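Local coordinates for transcriptional repressor (Vibrio fischeri, PDB 3KV1), which probably represses transcription by binding DNA in response to a sugar or related ligand, as SorC-family regulators do, this fragment being its putative sugar-binding domain, at residues Q14-K19 and M257-L262; A43-Y48 and A68-H73; G56-V61 and N81-S86; A152-G157 and P222-M227. One frame throughout, in Å; residues are numbered along the deposited sequence. Where two conformers were deposited one is given.

Contact 1: residues Q14-K19 and M257-L262; sequences QKLVEK and MALLNL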
loop_
_atom_site.group_PDB
_atom_site.type_symbol
_atom_site.label_atom_id
_atom_site.label_comp_id
_atom_site.label_asym_id
_atom_site.label_seq_id
_atom_site.Cartn_x
_atom_site.Cartn_y
_atom_site.Cartn_z
ATOM N N GLN A 14 -23.336 27.749 -13.807
ATOM C CA GLN A 14 -23.581 28.953 -13.030
ATOM C C GLN A 14 -24.726 28.736 -12.043
ATOM O O GLN A 14 -24.620 29.124 -10.880
ATOM C CB GLN A 14 -23.873 30.132 -13.963
ATOM C CG GLN A 14 -22.820 30.286 -15.051
ATOM C CD GLN A 14 -23.114 31.428 -16.011
ATOM O OE1 GLN A 14 -23.906 32.325 -15.709
ATOM N NE2 GLN A 14 -22.473 31.398 -17.180
ATOM N N LYS A 15 -25.809 28.096 -12.499
ATOM C CA LYS A 15 -26.942 27.818 -11.627
ATOM C C LYS A 15 -26.568 26.866 -10.504
ATOM O O LYS A 15 -26.997 27.053 -9.353
ATOM C CB LYS A 15 -28.132 27.265 -12.419
ATOM C CG LYS A 15 -28.829 28.319 -13.304
ATOM C CD LYS A 15 -29.882 27.670 -14.224
ATOM C CE LYS A 15 -30.539 28.689 -15.162
ATOM N NZ LYS A 15 -31.507 28.022 -16.086
ATOM N N LEU A 16 -25.784 25.835 -10.835
ATOM C CA LEU A 16 -25.325 24.883 -9.819
ATOM C C LEU A 16 -24.430 25.539 -8.755
ATOM O O LEU A 16 -24.583 25.307 -7.559
ATOM C CB LEU A 16 -24.547 23.739 -10.471
ATOM C CG LEU A 16 -25.385 22.700 -11.209
ATOM C CD1 LEU A 16 -24.465 21.651 -11.808
ATOM C CD2 LEU A 16 -26.397 22.059 -10.234
ATOM N N VAL A 17 -23.487 26.350 -9.216
ATOM C CA VAL A 17 -22.582 27.056 -8.336
ATOM C C VAL A 17 -23.376 27.924 -7.378
ATOM O O VAL A 17 -23.143 27.900 -6.170
ATOM C CB VAL A 17 -21.578 27.902 -9.142
ATOM C CG1 VAL A 17 -20.923 28.989 -8.259
ATOM C CG2 VAL A 17 -20.520 26.992 -9.785
ATOM N N GLU A 18 -24.351 28.650 -7.912
ATOM C CA GLU A 18 -25.149 29.539 -7.090
ATOM C C GLU A 18 -26.010 28.750 -6.123
ATOM O O GLU A 18 -26.088 29.068 -4.946
ATOM C CB GLU A 18 -26.031 30.419 -7.976
ATOM C CG GLU A 18 -26.114 31.847 -7.500
ATOM C CD GLU A 18 -27.207 32.632 -8.201
ATOM O OE1 GLU A 18 -27.927 32.042 -9.044
ATOM O OE2 GLU A 18 -27.349 33.840 -7.901
ATOM N N LYS A 19 -26.655 27.704 -6.626
ATOM C CA LYS A 19 -27.608 26.962 -5.823
ATOM C C LYS A 19 -26.955 26.157 -4.697
ATOM O O LYS A 19 -27.527 26.045 -3.611
ATOM C CB LYS A 19 -28.451 26.041 -6.730
ATOM C CG LYS A 19 -29.725 25.524 -6.093
ATOM C CD LYS A 19 -30.707 26.678 -5.925
ATOM C CE LYS A 19 -32.086 26.194 -5.526
ATOM N NZ LYS A 19 -32.916 27.292 -4.947
HETATM N N MSE A 257 -29.509 18.913 -14.425
HETATM C CA MSE A 257 -30.943 19.243 -14.581
HETATM C C MSE A 257 -31.738 18.643 -13.438
HETATM O O MSE A 257 -32.607 19.302 -12.859
HETATM C CB MSE A 257 -31.452 18.709 -15.911
HETATM C CG MSE A 257 -30.844 19.418 -17.066
HETATM SE SE MSE A 257 -31.520 18.638 -18.715
HETATM C CE MSE A 257 -31.111 20.140 -19.895
ATOM N N ALA A 258 -31.422 17.396 -13.080
ATOM C CA ALA A 258 -32.123 16.705 -11.984
ATOM C C ALA A 258 -31.954 17.431 -10.644
ATOM O O ALA A 258 -32.937 17.579 -9.891
ATOM C CB ALA A 258 -31.630 15.249 -11.846
ATOM N N LEU A 259 -30.721 17.861 -10.367
ATOM C CA LEU A 259 -30.357 18.549 -9.116
ATOM C C LEU A 259 -31.081 19.883 -9.007
ATOM O O LEU A 259 -31.588 20.231 -7.933
ATOM C CB LEU A 259 -28.861 18.796 -9.060
ATOM C CG LEU A 259 -28.047 17.492 -8.958
ATOM C CD1 LEU A 259 -26.582 17.805 -9.127
ATOM C CD2 LEU A 259 -28.337 16.772 -7.648
ATOM N N LEU A 260 -31.122 20.629 -10.118
ATOM C CA LEU A 260 -31.785 21.935 -10.122
ATOM C C LEU A 260 -33.287 21.776 -9.949
ATOM O O LEU A 260 -33.935 22.583 -9.275
ATOM C CB LEU A 260 -31.457 22.731 -11.389
ATOM C CG LEU A 260 -29.977 23.121 -11.466
ATOM C CD1 LEU A 260 -29.673 23.719 -12.842
ATOM C CD2 LEU A 260 -29.629 24.096 -10.340
ATOM N N ASN A 261 -33.851 20.752 -10.587
ATOM C CA ASN A 261 -35.250 20.428 -10.382
ATOM C C ASN A 261 -35.566 20.034 -8.948
ATOM O O ASN A 261 -36.542 20.514 -8.373
ATOM C CB ASN A 261 -35.667 19.305 -11.334
ATOM C CG ASN A 261 -37.158 19.087 -11.354
ATOM O OD1 ASN A 261 -37.930 19.991 -11.725
ATOM N ND2 ASN A 261 -37.579 17.874 -11.003
ATOM N N LEU A 262 -34.737 19.165 -8.364
ATOM C CA LEU A 262 -34.962 18.725 -6.990
ATOM C C LEU A 262 -34.874 19.922 -6.022
ATOM O O LEU A 262 -35.649 20.027 -5.070
ATOM C CB LEU A 262 -33.891 17.691 -6.583
ATOM C CG LEU A 262 -34.008 16.323 -7.263
ATOM C CD1 LEU A 262 -32.800 15.412 -6.938
ATOM C CD2 LEU A 262 -35.333 15.672 -6.845
#
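L260 packs against L16 and K15 where two helices from opposite ends of the chain, 10-20 and 253-264, lie side by side on one flank of the alpha/beta sugar-binding domain. The short axes diverge by 43°, both running N to C the same general way, and come no nearer than 10.4 Å, so the touching is left to the side chains. L260 reaches across with both methyls. With CG anti to its carbonyl carbon (chi1 -66°), its forked end is carried to the neighbouring helix, where CD2 sits 3.8 Å from L16 CD2 and CD1 lies 3.9 Å from K15 CB. The L260 side chain crosses each of these partners at about a right angle. L16 gives only its CD2 methyl to the contact; its side chain also packs on A25 and I27 of strand 24-28, which ties the helix pair to the sheet beneath. L259 extends the apolar seam inward, toward I237, M238 and L241 of helix 234-242. On the outer side the aliphatic roots of the two lysines wall in L260. K15 runs extended beyond CG, its CD brushing the L260 CD1 methyl at 4.2 Å, while K19 makes its closest approach with CB, 4.3 Å from L260 CD2.

Contact 2: residues A43-Y48 and A68-H73; sequences ALVSSY and AAVADH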
loop_
_atom_site.group_PDB
_atom_site.type_symbol
_atom_site.label_atom_id
_atom_site.label_comp_id
_atom_site.label_asym_id
_atom_site.label_seq_id
_atom_site.Cartn_x
_atom_site.Cartn_y
_atom_site.Cartn_z
ATOM N N ALA A 43 -12.617 13.558 -17.843
ATOM C CA ALA A 43 -11.804 14.459 -18.666
ATOM C C ALA A 43 -11.790 15.871 -18.091
ATOM O O ALA A 43 -10.763 16.562 -18.090
ATOM C CB ALA A 43 -12.312 14.492 -20.131
ATOM N N LEU A 44 -12.932 16.302 -17.585
ATOM C CA LEU A 44 -13.026 17.658 -17.094
ATOM C C LEU A 44 -12.270 17.727 -15.773
ATOM O O LEU A 44 -11.606 18.723 -15.486
ATOM C CB LEU A 44 -14.498 18.009 -16.848
ATOM C CG LEU A 44 -15.358 18.000 -18.129
ATOM C CD1 LEU A 44 -16.798 18.349 -17.743
ATOM C CD2 LEU A 44 -14.816 18.984 -19.171
ATOM N N VAL A 45 -12.391 16.683 -14.968
ATOM C CA VAL A 45 -11.666 16.690 -13.671
ATOM C C VAL A 45 -10.138 16.646 -13.888
ATOM O O VAL A 45 -9.367 17.318 -13.171
ATOM C CB VAL A 45 -12.120 15.530 -12.771
ATOM C CG1 VAL A 45 -11.253 15.481 -11.489
ATOM C CG2 VAL A 45 -13.596 15.712 -12.420
ATOM N N SER A 46 -9.697 15.874 -14.884
ATOM C CA SER A 46 -8.257 15.751 -15.218
ATOM C C SER A 46 -7.658 17.118 -15.564
ATOM O O SER A 46 -6.556 17.481 -15.119
ATOM C CB SER A 46 -8.044 14.787 -16.394
ATOM O OG SER A 46 -6.653 14.665 -16.732
ATOM N N SER A 47 -8.391 17.866 -16.378
ATOM C CA SER A 47 -7.968 19.190 -16.766
ATOM C C SER A 47 -7.952 20.154 -15.583
ATOM O O SER A 47 -7.013 20.952 -15.443
ATOM C CB SER A 47 -8.861 19.728 -17.883
ATOM O OG SER A 47 -8.445 21.038 -18.166
ATOM N N TYR A 48 -8.991 20.093 -14.747
ATOM C CA TYR A 48 -9.058 20.906 -13.533
ATOM C C TYR A 48 -7.818 20.620 -12.655
ATOM O O TYR A 48 -7.159 21.549 -12.184
ATOM C CB TYR A 48 -10.384 20.661 -12.767
ATOM C CG TYR A 48 -10.367 21.196 -11.339
ATOM C CD1 TYR A 48 -10.717 22.512 -11.066
ATOM C CD2 TYR A 48 -9.993 20.376 -10.285
ATOM C CE1 TYR A 48 -10.684 22.996 -9.743
ATOM C CE2 TYR A 48 -9.972 20.838 -8.984
ATOM C CZ TYR A 48 -10.299 22.147 -8.728
ATOM O OH TYR A 48 -10.239 22.585 -7.416
ATOM N N ALA A 68 -11.405 6.322 -10.437
ATOM C CA ALA A 68 -10.421 5.606 -11.258
ATOM C C ALA A 68 -10.384 6.189 -12.672
ATOM O O ALA A 68 -9.309 6.284 -13.283
ATOM C CB ALA A 68 -10.744 4.114 -11.314
ATOM N N ALA A 69 -11.543 6.614 -13.171
ATOM C CA ALA A 69 -11.618 7.200 -14.524
ATOM C C ALA A 69 -10.679 8.421 -14.675
ATOM O O ALA A 69 -10.158 8.662 -15.760
ATOM C CB ALA A 69 -13.075 7.592 -14.877
ATOM N N VAL A 70 -10.460 9.169 -13.586
ATOM C CA VAL A 70 -9.575 10.358 -13.660
ATOM C C VAL A 70 -8.132 9.894 -13.849
ATOM O O VAL A 70 -7.383 10.468 -14.620
ATOM C CB VAL A 70 -9.699 11.229 -12.384
ATOM C CG1 VAL A 70 -8.740 12.432 -12.439
ATOM C CG2 VAL A 70 -11.196 11.695 -12.170
ATOM N N ALA A 71 -7.757 8.832 -13.151
ATOM C CA ALA A 71 -6.402 8.306 -13.301
ATOM C C ALA A 71 -6.183 7.710 -14.681
ATOM O O ALA A 71 -5.090 7.783 -15.237
ATOM C CB ALA A 71 -6.114 7.278 -12.191
ATOM N N ASP A 72 -7.251 7.178 -15.268
ATOM C CA ASP A 72 -7.147 6.489 -16.542
ATOM C C ASP A 72 -7.340 7.417 -17.736
ATOM O O ASP A 72 -7.140 7.009 -18.874
ATOM C CB ASP A 72 -8.137 5.316 -16.594
ATOM C CG ASP A 72 -7.814 4.238 -15.548
ATOM O OD1 ASP A 72 -6.649 4.182 -15.082
ATOM O OD2 ASP A 72 -8.722 3.453 -15.184
ATOM N N HIS A 73 -7.707 8.672 -17.487
ATOM C CA HIS A 73 -7.945 9.580 -18.601
ATOM C C HIS A 73 -6.615 9.863 -19.300
ATOM O O HIS A 73 -5.644 10.260 -18.645
ATOM C CB HIS A 73 -8.568 10.888 -18.142
ATOM C CG HIS A 73 -8.680 11.898 -19.240
ATOM N ND1 HIS A 73 -9.626 11.808 -20.236
ATOM C CD2 HIS A 73 -7.930 12.991 -19.524
ATOM C CE1 HIS A 73 -9.471 12.817 -21.076
ATOM N NE2 HIS A 73 -8.459 13.558 -20.654
HETATM O O HOH W 1 -8.765 16.815 -20.160
#
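The H73 ring lies against A43, a CH-pi contact that joins helix 34-52 to the residue just after helix 65-72. A43 CA stands over the centre of one ring face, 3.8 Å from the centroid and 14° off the ring normal, while A43 CB comes to 3.4 Å from H73 CE1. A trans chi1 (174°) swings the H73 imidazole out from the chain and across to A43. S46 also touches this ring, its CB 3.6 Å from H73 CD2; in the conformer given, S46 OG approaches obliquely.

Polar links are indirect. A water donates a hydrogen bond to A43 O at 2.9 Å and accepts a weak one from H73 NE2 at 3.3 Å, bridging backbone and ring. The hydroxyl of S46 has its partner elsewhere, in K110 NZ, and this same amine also bonds V70 O and H73 O.

The apolar part is a valine pair: V45 CG1 meets V70 CG2 at 3.8 Å, the two side chains crossing at about a right angle. Beneath it runs strand 223-227, where V45 rests on V225 and V70 on M227, while helix 100-111 backs helix 65-72 through A71 and L107.

Contact 3: residues G56-V61 and N81-S86; sequences GMAVAV and NARFVS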
loop_
_atom_site.group_PDB
_atom_site.type_symbol
_atom_site.label_atom_id
_atom_site.label_comp_id
_atom_site.label_asym_id
_atom_site.label_seq_id
_atom_site.Cartn_x
_atom_site.Cartn_y
_atom_site.Cartn_z
ATOM N N GLY A 56 4.060 20.060 -4.533
ATOM C CA GLY A 56 4.021 20.150 -3.083
ATOM C C GLY A 56 2.632 20.058 -2.451
ATOM O O GLY A 56 2.502 20.002 -1.224
HETATM N N MSE A 57 1.580 20.081 -3.272
HETATM C CA MSE A 57 0.218 19.910 -2.769
HETATM C C MSE A 57 -0.135 18.434 -2.822
HETATM O O MSE A 57 0.564 17.625 -3.459
HETATM C CB MSE A 57 -0.786 20.721 -3.590
HETATM C CG MSE A 57 -0.477 22.211 -3.539
HETATM SE SE MSE A 57 -1.923 23.239 -4.352
HETATM C CE MSE A 57 -1.287 25.013 -3.890
ATOM N N ALA A 58 -1.209 18.108 -2.143
ATOM C CA ALA A 58 -1.646 16.729 -1.986
ATOM C C ALA A 58 -3.122 16.586 -2.297
ATOM O O ALA A 58 -3.906 17.536 -2.129
ATOM C CB ALA A 58 -1.390 16.287 -0.566
ATOM N N VAL A 59 -3.494 15.376 -2.702
ATOM C CA VAL A 59 -4.900 15.016 -2.973
ATOM C C VAL A 59 -5.266 13.793 -2.120
ATOM O O VAL A 59 -4.526 12.772 -2.143
ATOM C CB VAL A 59 -5.121 14.651 -4.493
ATOM C CG1 VAL A 59 -6.607 14.422 -4.758
ATOM C CG2 VAL A 59 -4.531 15.751 -5.428
ATOM N N ALA A 60 -6.345 13.891 -1.323
ATOM C CA ALA A 60 -6.890 12.746 -0.595
ATOM C C ALA A 60 -7.778 12.018 -1.581
ATOM O O ALA A 60 -8.740 12.622 -2.035
ATOM C CB ALA A 60 -7.738 13.211 0.578
ATOM N N VAL A 61 -7.528 10.726 -1.818
ATOM C CA VAL A 61 -8.147 10.028 -2.945
ATOM C C VAL A 61 -9.059 8.897 -2.441
ATOM O O VAL A 61 -8.642 8.078 -1.623
ATOM C CB VAL A 61 -7.039 9.451 -3.849
ATOM C CG1 VAL A 61 -7.632 8.570 -4.973
ATOM C CG2 VAL A 61 -6.153 10.596 -4.460
ATOM N N ASN A 81 5.432 17.693 -8.901
ATOM C CA ASN A 81 5.651 16.806 -7.764
ATOM C C ASN A 81 4.568 16.921 -6.695
ATOM O O ASN A 81 4.785 17.475 -5.608
ATOM C CB ASN A 81 7.036 17.031 -7.159
ATOM C CG ASN A 81 7.404 15.949 -6.160
ATOM O OD1 ASN A 81 6.775 14.888 -6.132
ATOM N ND2 ASN A 81 8.419 16.210 -5.340
ATOM N N ALA A 82 3.400 16.384 -6.999
ATOM C CA ALA A 82 2.274 16.426 -6.060
ATOM C C ALA A 82 2.141 15.059 -5.382
ATOM O O ALA A 82 2.726 14.074 -5.843
ATOM C CB ALA A 82 1.003 16.786 -6.793
ATOM N N ARG A 83 1.417 15.004 -4.271
ATOM C CA ARG A 83 1.269 13.743 -3.557
ATOM C C ARG A 83 -0.175 13.290 -3.702
ATOM O O ARG A 83 -1.121 14.112 -3.728
ATOM C CB ARG A 83 1.604 13.869 -2.061
ATOM C CG ARG A 83 3.075 13.672 -1.686
ATOM C CD ARG A 83 3.234 13.492 -0.170
ATOM N NE ARG A 83 2.814 14.688 0.555
ATOM C CZ ARG A 83 2.229 14.699 1.749
ATOM N NH1 ARG A 83 1.977 13.568 2.403
ATOM N NH2 ARG A 83 1.897 15.861 2.299
ATOM N N PHE A 84 -0.334 11.977 -3.807
ATOM C CA PHE A 84 -1.658 11.364 -3.857
ATOM C C PHE A 84 -1.770 10.389 -2.684
ATOM O O PHE A 84 -1.014 9.409 -2.619
ATOM C CB PHE A 84 -1.844 10.652 -5.203
ATOM C CG PHE A 84 -1.841 11.605 -6.366
ATOM C CD1 PHE A 84 -0.654 11.892 -7.031
ATOM C CD2 PHE A 84 -2.994 12.303 -6.700
ATOM C CE1 PHE A 84 -0.657 12.807 -8.097
ATOM C CE2 PHE A 84 -2.991 13.216 -7.729
ATOM C CZ PHE A 84 -1.799 13.473 -8.425
ATOM N N VAL A 85 -2.676 10.691 -1.747
ATOM C CA VAL A 85 -2.751 9.992 -0.467
ATOM C C VAL A 85 -4.055 9.218 -0.373
ATOM O O VAL A 85 -5.140 9.798 -0.566
ATOM C CB VAL A 85 -2.713 10.984 0.716
ATOM C CG1 VAL A 85 -2.600 10.210 2.025
ATOM C CG2 VAL A 85 -1.534 11.971 0.558
ATOM N N SER A 86 -3.977 7.915 -0.085
ATOM C CA SER A 86 -5.218 7.124 0.059
ATOM C C SER A 86 -6.042 7.595 1.227
ATOM O O SER A 86 -5.515 7.764 2.340
ATOM C CB SER A 86 -4.861 5.654 0.289
ATOM O OG SER A 86 -4.243 5.124 -0.858
#
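A58 and R83 open a parallel strand pair, the two strands of a beta-alpha-beta crossover in which helix 65-72 connects strand 58-61 to strand 83-86. The register continues through V59 with F84, A60 with V85 and V61 with S86, and the short axes are turned 26° from each other. One face carries V59, V61, F84 and S86. F84 is the large bump here: its ring lies beside V59, pointing the same way, with CE2 3.8 Å from V59 CG2. V59 meets the ring obliquely, V61 at its edge, where V61 CG2 is 4.2 Å from F84 CD2. The CG of F84 is anti to the carbonyl carbon (chi1 -65°), which sends the ring out from the face beside V59, and L53, C104 and L107 pack around it.

On the other face A58 and A60 leave strand 58-61 low beside the taller R83 and V85, and helix 137-147 packs there through T142 and A146. V85 CG2 comes only loosely near A58 CB, at 4.5 Å. In the conformer given the R83 chain bends at chi3, bringing a guanidinium face over A58 CB, and its NH1 forms a salt bridge with E116. Backbone bonds hold the strands in step, and before the paired part begins G56 N still reaches N81 O at 2.9 Å, the donor standing 45° above that carbonyl plane.

Contact 4: residues A152-G157 and P222-M227; sequences ALVGIG and PNVVAM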
loop_
_atom_site.group_PDB
_atom_site.type_symbol
_atom_site.label_atom_id
_atom_site.label_comp_id
_atom_site.label_asym_id
_atom_site.label_seq_id
_atom_site.Cartn_x
_atom_site.Cartn_y
_atom_site.Cartn_z
ATOM N N ALA A 152 -9.564 16.803 -2.411
ATOM C CA ALA A 152 -9.984 15.409 -2.272
ATOM C C ALA A 152 -10.618 15.024 -3.590
ATOM O O ALA A 152 -11.262 15.859 -4.239
ATOM C CB ALA A 152 -10.995 15.226 -1.090
ATOM N N LEU A 153 -10.421 13.786 -4.017
ATOM C CA LEU A 153 -11.015 13.337 -5.264
ATOM C C LEU A 153 -11.904 12.149 -4.877
ATOM O O LEU A 153 -11.419 11.098 -4.472
ATOM C CB LEU A 153 -9.877 12.961 -6.218
ATOM C CG LEU A 153 -10.285 12.402 -7.565
ATOM C CD1 LEU A 153 -10.992 13.525 -8.358
ATOM C CD2 LEU A 153 -9.001 11.965 -8.253
ATOM N N VAL A 154 -13.217 12.342 -4.913
ATOM C CA VAL A 154 -14.093 11.291 -4.406
ATOM C C VAL A 154 -15.274 11.063 -5.335
ATOM O O VAL A 154 -15.708 11.982 -6.054
ATOM C CB VAL A 154 -14.618 11.674 -3.006
ATOM C CG1 VAL A 154 -13.495 11.594 -1.947
ATOM C CG2 VAL A 154 -15.271 13.096 -3.038
ATOM N N GLY A 155 -15.812 9.854 -5.312
ATOM C CA GLY A 155 -17.011 9.579 -6.088
ATOM C C GLY A 155 -18.192 9.631 -5.149
ATOM O O GLY A 155 -18.027 9.478 -3.932
ATOM N N ILE A 156 -19.398 9.851 -5.686
ATOM C CA ILE A 156 -20.598 9.761 -4.854
ATOM C C ILE A 156 -21.275 8.460 -5.269
ATOM O O ILE A 156 -21.655 8.301 -6.440
ATOM C CB ILE A 156 -21.566 10.926 -5.121
ATOM C CG1 ILE A 156 -20.852 12.265 -4.882
ATOM C CG2 ILE A 156 -22.861 10.769 -4.239
ATOM C CD1 ILE A 156 -21.646 13.505 -5.403
ATOM N N GLY A 157 -21.418 7.529 -4.340
ATOM C CA GLY A 157 -21.928 6.220 -4.711
ATOM C C GLY A 157 -23.343 6.047 -4.213
ATOM O O GLY A 157 -23.771 6.756 -3.301
ATOM N N PRO A 222 -9.901 22.008 1.549
ATOM C CA PRO A 222 -10.313 23.196 0.763
ATOM C C PRO A 222 -11.007 22.887 -0.562
ATOM O O PRO A 222 -11.858 23.664 -0.976
ATOM C CB PRO A 222 -8.972 23.888 0.458
ATOM C CG PRO A 222 -8.066 23.463 1.582
ATOM C CD PRO A 222 -8.487 22.056 1.952
ATOM N N ASN A 223 -10.641 21.797 -1.234
ATOM C CA ASN A 223 -11.168 21.552 -2.558
ATOM C C ASN A 223 -11.615 20.103 -2.738
ATOM O O ASN A 223 -10.858 19.292 -3.288
ATOM C CB ASN A 223 -10.110 21.874 -3.630
ATOM C CG ASN A 223 -9.682 23.337 -3.605
ATOM O OD1 ASN A 223 -10.451 24.218 -3.971
ATOM N ND2 ASN A 223 -8.487 23.589 -3.114
ATOM N N VAL A 224 -12.822 19.809 -2.275
ATOM C CA VAL A 224 -13.400 18.469 -2.403
ATOM C C VAL A 224 -14.033 18.400 -3.779
ATOM O O VAL A 224 -14.985 19.131 -4.091
ATOM C CB VAL A 224 -14.420 18.230 -1.284
ATOM C CG1 VAL A 224 -15.189 16.939 -1.492
ATOM C CG2 VAL A 224 -13.664 18.230 0.108
ATOM N N VAL A 225 -13.465 17.546 -4.621
ATOM C CA VAL A 225 -13.963 17.369 -5.974
ATOM C C VAL A 225 -14.750 16.063 -5.981
ATOM O O VAL A 225 -14.175 14.987 -5.757
ATOM C CB VAL A 225 -12.800 17.172 -6.956
ATOM C CG1 VAL A 225 -13.373 16.892 -8.378
ATOM C CG2 VAL A 225 -11.841 18.391 -6.932
ATOM N N ALA A 226 -16.040 16.159 -6.254
ATOM C CA ALA A 226 -16.917 14.988 -6.151
ATOM C C ALA A 226 -17.491 14.698 -7.532
ATOM O O ALA A 226 -17.929 15.601 -8.270
ATOM C CB ALA A 226 -18.032 15.226 -5.134
HETATM N N MSE A 227 -17.584 13.414 -7.836
HETATM C CA MSE A 227 -17.851 12.987 -9.185
HETATM C C MSE A 227 -18.983 11.947 -9.242
HETATM O O MSE A 227 -18.929 10.942 -8.544
HETATM C CB MSE A 227 -16.549 12.398 -9.734
HETATM C CG MSE A 227 -15.306 13.282 -9.504
HETATM SE SE MSE A 227 -13.825 12.258 -10.264
HETATM C CE MSE A 227 -14.792 11.808 -12.018
#
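A ladder of five backbone hydrogen bonds joins A152-I156 to N223-M227, two parallel strands at the middle of the domain. The shortest runs from V225 N to A152 O at 2.8 Å. V154 N gives the straightest, meeting V225 O with 170° at the hydrogen. Toward the far end the bonds lengthen: M227 N to V154 O is bent, with 132° at the hydrogen, and I156 N reaches M227 O at 3.1 Å, from above the carbonyl plane. At the start of the ladder A152 N meets N223 O. The side chain of N223 turns away to K23 through OD1 and to E150 O through ND2.

Between the bonds, CA hydrogens point at carbonyls, the shortest such contact being A226 CA to V154 O at 3.2 Å. The packing then divides by face. On the side of L153, V225 and M227, the L153 CD1 methyl lies 4.1 Å from V225 CG1 and, in the conformer given, 3.6 Å from the SE atom of M227, a selenomethionine. Chi1 of -48° and an extended chi2 carry the selenium there. On the face of A152, V154, V224 and A226, V154 CG2 touches both V224 CG1 and A226 CB, each at 4.1 Å. Farther along, I156 sends CD1 to A226 CB.

Helices 34-52 and 65-72 cover the first face, while I156 also packs on helix 234-242, and a glycerol, probably from the crystallisation liquor, lies near G155. Central parallel strands with helices on both faces are consistent with a Rossmann-like alpha/beta domain, though strand 151-158 also pairs antiparallel with 185-189.

Contact 1 brings together helices near the two chain ends and encloses the other three along the sequence. Contacts 2 and 3 interleave, since helix 34-52, strand 58-61, helix 65-72 and strand 83-86 follow one another; contact 4 comes after both. Contacts 3 and 4 belong to one sheet, with strands 58-61 and 151-158 as neighbours and a probable hydrogen bond from L153 N to A60 O, their centres about 13 Å apart. Contact 2 lies on that sheet's helical layer, touching contact 4 where Y48 meets V225. Contacts 2 to 4 lie in the core, while contact 1, its centre about 30 Å from that of contact 3, closes the flank, tied in through strands 24-28, 248-252 and 223-227.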